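Local coordinates for aldo-keto reductase 2E (Bombyx mori, PDB 3WCZ), which reduces 3-dehydroecdysone and some other carbonyl compounds with NADPH, not NADH, as the cosubstrate, and may take part in regulating the silkworm's molting, at residues 83-89 / 114-120. Sequence-based numbering, arbitrary orientation.
With NAP (NADP nicotinamide-adenine-dinucleotide phosphate), chain B.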
# COMPACT_ATOMS: atom_id res chain seq x y z
N PHE A 83 6.98 9.62 6.11
CA PHE A 83 7.13 8.96 4.83
C PHE A 83 5.76 8.94 4.17
O PHE A 83 4.86 8.27 4.66
CB PHE A 83 7.66 7.54 5.05
CG PHE A 83 8.17 6.87 3.81
CD1 PHE A 83 7.29 6.41 2.85
CD2 PHE A 83 9.53 6.75 3.58
CE1 PHE A 83 7.78 5.81 1.68
CE2 PHE A 83 9.99 6.17 2.42
CZ PHE A 83 9.13 5.71 1.47
N VAL A 84 5.58 9.70 3.10
CA VAL A 84 4.31 9.79 2.42
C VAL A 84 4.45 9.10 1.07
O VAL A 84 5.35 9.42 0.29
CB VAL A 84 3.85 11.24 2.28
CG1 VAL A 84 2.40 11.28 1.80
CG2 VAL A 84 3.96 11.96 3.59
N THR A 85 3.51 8.22 0.79
CA THR A 85 3.41 7.46 -0.45
C THR A 85 2.15 7.87 -1.20
O THR A 85 1.07 7.87 -0.62
CB THR A 85 3.35 5.96 -0.16
OG1 THR A 85 4.57 5.57 0.45
CG2 THR A 85 3.15 5.13 -1.41
N THR A 86 2.27 8.22 -2.48
CA THR A 86 1.10 8.41 -3.32
C THR A 86 1.36 7.76 -4.69
O THR A 86 2.42 7.17 -4.92
CB THR A 86 0.61 9.85 -3.39
OG1 THR A 86 -0.73 9.81 -3.88
CG2 THR A 86 1.51 10.75 -4.24
N LYS A 87 0.34 7.85 -5.56
CA LYS A 87 0.30 7.01 -6.76
C LYS A 87 -0.22 7.79 -7.96
O LYS A 87 -1.17 8.59 -7.86
CB LYS A 87 -0.59 5.77 -6.53
CG LYS A 87 -0.39 5.08 -5.19
CD LYS A 87 -1.09 3.74 -5.11
CE LYS A 87 -1.04 3.13 -3.74
NZ LYS A 87 -1.98 3.75 -2.79
N LEU A 88 0.42 7.49 -9.09
CA LEU A 88 0.10 8.04 -10.41
C LEU A 88 -1.05 7.24 -11.00
O LEU A 88 -0.96 6.02 -11.13
CB LEU A 88 1.33 7.81 -11.30
CG LEU A 88 1.19 8.26 -12.76
CD1 LEU A 88 1.32 9.79 -12.90
CD2 LEU A 88 2.21 7.50 -13.61
N TRP A 89 -2.14 7.92 -11.37
CA TRP A 89 -3.30 7.23 -11.90
C TRP A 89 -3.14 6.84 -13.38
O TRP A 89 -2.23 7.32 -14.08
CB TRP A 89 -4.61 8.01 -11.61
CG TRP A 89 -5.83 7.20 -11.97
CD1 TRP A 89 -6.80 7.53 -12.89
CD2 TRP A 89 -6.17 5.91 -11.47
NE1 TRP A 89 -7.71 6.51 -12.98
CE2 TRP A 89 -7.35 5.51 -12.13
CE3 TRP A 89 -5.59 5.04 -10.55
CZ2 TRP A 89 -7.96 4.28 -11.87
CZ3 TRP A 89 -6.18 3.83 -10.31
CH2 TRP A 89 -7.36 3.46 -10.96
N ILE A 114 7.47 13.98 -2.39
CA ILE A 114 6.86 12.74 -1.92
C ILE A 114 7.99 11.76 -1.61
O ILE A 114 9.03 11.76 -2.27
CB ILE A 114 5.87 12.16 -3.00
CG1 ILE A 114 4.87 11.20 -2.37
CG2 ILE A 114 6.59 11.48 -4.13
CD1 ILE A 114 3.82 11.89 -1.59
N ASP A 115 7.81 10.93 -0.59
CA ASP A 115 8.83 9.95 -0.25
C ASP A 115 8.81 8.78 -1.21
O ASP A 115 9.86 8.27 -1.58
CB ASP A 115 8.63 9.50 1.20
CG ASP A 115 8.87 10.61 2.15
OD1 ASP A 115 10.07 10.84 2.50
OD2 ASP A 115 7.90 11.32 2.50
N LEU A 116 7.63 8.37 -1.65
CA LEU A 116 7.49 7.25 -2.59
C LEU A 116 6.37 7.57 -3.54
O LEU A 116 5.26 7.84 -3.13
CB LEU A 116 7.18 5.95 -1.83
CG LEU A 116 7.00 4.70 -2.67
CD1 LEU A 116 8.18 4.37 -3.53
CD2 LEU A 116 6.70 3.55 -1.73
N TYR A 117 6.68 7.54 -4.83
CA TYR A 117 5.68 7.65 -5.89
C TYR A 117 5.60 6.32 -6.62
O TYR A 117 6.61 5.74 -7.00
CB TYR A 117 6.06 8.74 -6.87
CG TYR A 117 4.94 9.32 -7.69
CD1 TYR A 117 3.69 9.53 -7.15
CD2 TYR A 117 5.14 9.71 -9.00
CE1 TYR A 117 2.66 10.10 -7.89
CE2 TYR A 117 4.12 10.28 -9.75
CZ TYR A 117 2.89 10.48 -9.18
OH TYR A 117 1.91 11.09 -9.94
N LEU A 118 4.37 5.82 -6.78
CA LEU A 118 4.10 4.54 -7.42
C LEU A 118 3.28 4.68 -8.67
O LEU A 118 2.30 5.45 -8.68
CB LEU A 118 3.31 3.63 -6.47
CG LEU A 118 3.98 3.34 -5.12
CD1 LEU A 118 3.05 2.48 -4.28
CD2 LEU A 118 5.30 2.65 -5.27
N ILE A 119 3.60 3.89 -9.68
CA ILE A 119 2.68 3.71 -10.79
C ILE A 119 1.54 2.83 -10.25
O ILE A 119 1.79 1.69 -9.82
CB ILE A 119 3.34 3.01 -11.99
CG1 ILE A 119 4.57 3.79 -12.48
CG2 ILE A 119 2.31 2.84 -13.11
CD1 ILE A 119 5.18 3.17 -13.74
N HIS A 120 0.30 3.31 -10.26
CA HIS A 120 -0.79 2.64 -9.54
C HIS A 120 -1.15 1.29 -10.17
O HIS A 120 -1.40 0.32 -9.47
CB HIS A 120 -2.01 3.58 -9.48
CG HIS A 120 -2.98 3.28 -8.38
ND1 HIS A 120 -3.68 4.27 -7.73
CD2 HIS A 120 -3.37 2.10 -7.83
CE1 HIS A 120 -4.47 3.71 -6.82
NE2 HIS A 120 -4.29 2.40 -6.85
PA NAP B . -8.04 -3.15 4.75
O1A NAP B . -7.01 -2.40 5.49
O2A NAP B . -7.77 -4.42 4.09
O5B NAP B . -9.38 -3.31 5.54
C5B NAP B . -9.98 -2.21 6.16
C4B NAP B . -11.22 -2.57 6.97
O4B NAP B . -10.83 -3.29 8.15
C3B NAP B . -12.07 -1.44 7.40
O3B NAP B . -13.41 -1.86 7.32
C2B NAP B . -11.65 -1.22 8.78
O2B NAP B . -12.62 -0.60 9.60
C1B NAP B . -11.34 -2.61 9.27
N9A NAP B . -10.34 -2.74 10.31
C8A NAP B . -9.18 -2.05 10.37
N7A NAP B . -8.42 -2.47 11.36
C5A NAP B . -9.10 -3.47 12.00
C6A NAP B . -8.82 -4.28 13.10
N6A NAP B . -7.65 -4.18 13.87
N1A NAP B . -9.75 -5.18 13.44
C2A NAP B . -10.88 -5.31 12.75
N3A NAP B . -11.19 -4.56 11.68
C4A NAP B . -10.28 -3.64 11.30
O3 NAP B . -8.61 -2.13 3.63
PN NAP B . -8.28 -1.66 2.14
O1N NAP B . -8.68 -0.23 2.10
O2N NAP B . -8.92 -2.62 1.21
O5D NAP B . -6.71 -1.80 1.94
C5D NAP B . -5.82 -1.07 2.72
C4D NAP B . -5.08 0.06 1.99
O4D NAP B . -4.25 -0.44 0.96
C3D NAP B . -5.96 1.04 1.28
O3D NAP B . -6.67 1.89 2.16
C2D NAP B . -5.03 1.69 0.39
O2D NAP B . -4.21 2.58 1.10
C1D NAP B . -4.23 0.50 -0.12
N1N NAP B . -4.69 -0.17 -1.34
C2N NAP B . -4.00 -0.03 -2.48
C3N NAP B . -4.41 -0.68 -3.62
C7N NAP B . -3.57 -0.51 -4.83
O7N NAP B . -2.36 -0.18 -4.77
N7N NAP B . -4.13 -0.87 -6.00
C4N NAP B . -5.60 -1.44 -3.64
C5N NAP B . -6.30 -1.60 -2.44
C6N NAP B . -5.80 -0.95 -1.31
P2B NAP B . -12.31 0.74 10.43
O1X NAP B . -13.67 1.07 11.07
O2X NAP B . -11.32 0.42 11.45
O3X NAP B . -11.86 1.79 9.44
O HOH W 1 -3.89 7.11 -8.22
O HOH W 2 -0.50 11.28 -8.63
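The third and fourth strands of the aldo-keto reductase TIM barrel, 83-88 and 114-119, pair in parallel within a beta-alpha-beta unit joined by the crossover helix 95-109. From Leu116 N to Val84 O through His120 N to Leu88 O, five backbone hydrogen bonds join them. Where strand 114-119 turns its corner, Asp115 OD2 accepts Val84 N at 2.9 Å from above the carboxylate plane, and it also forms a salt bridge with Arg79. Phe83, with CG anti to the backbone N (chi1 -166°), lays its ring under Asp115 CB, a CH-pi contact 3.5 Å from the centroid, and its CE1 touches Leu116 CB at 3.6 Å. Alanine here would probably leave Asp115 CB without its ring and open a gap beside Leu116. At the cofactor end, Lys87 CD sits 3.6 Å over the centre of the His120 ring, while the edge of Trp89 meets the opposite face in a T-shaped pair, planes at 83°. A water joins His120 ND1 to Lys87 O, and His120 NE2 lies 3.4 Å from NAP N7N. Lys87 NZ forms a salt bridge with Asp53 and a hydrogen bond with Tyr58, the probable proton donor; this sandwich therefore probably fixes the imidazole's tilt beside the nicotinamide, consistent with the Asp-Tyr-Lys-His catalytic tetrad of aldo-keto reductases.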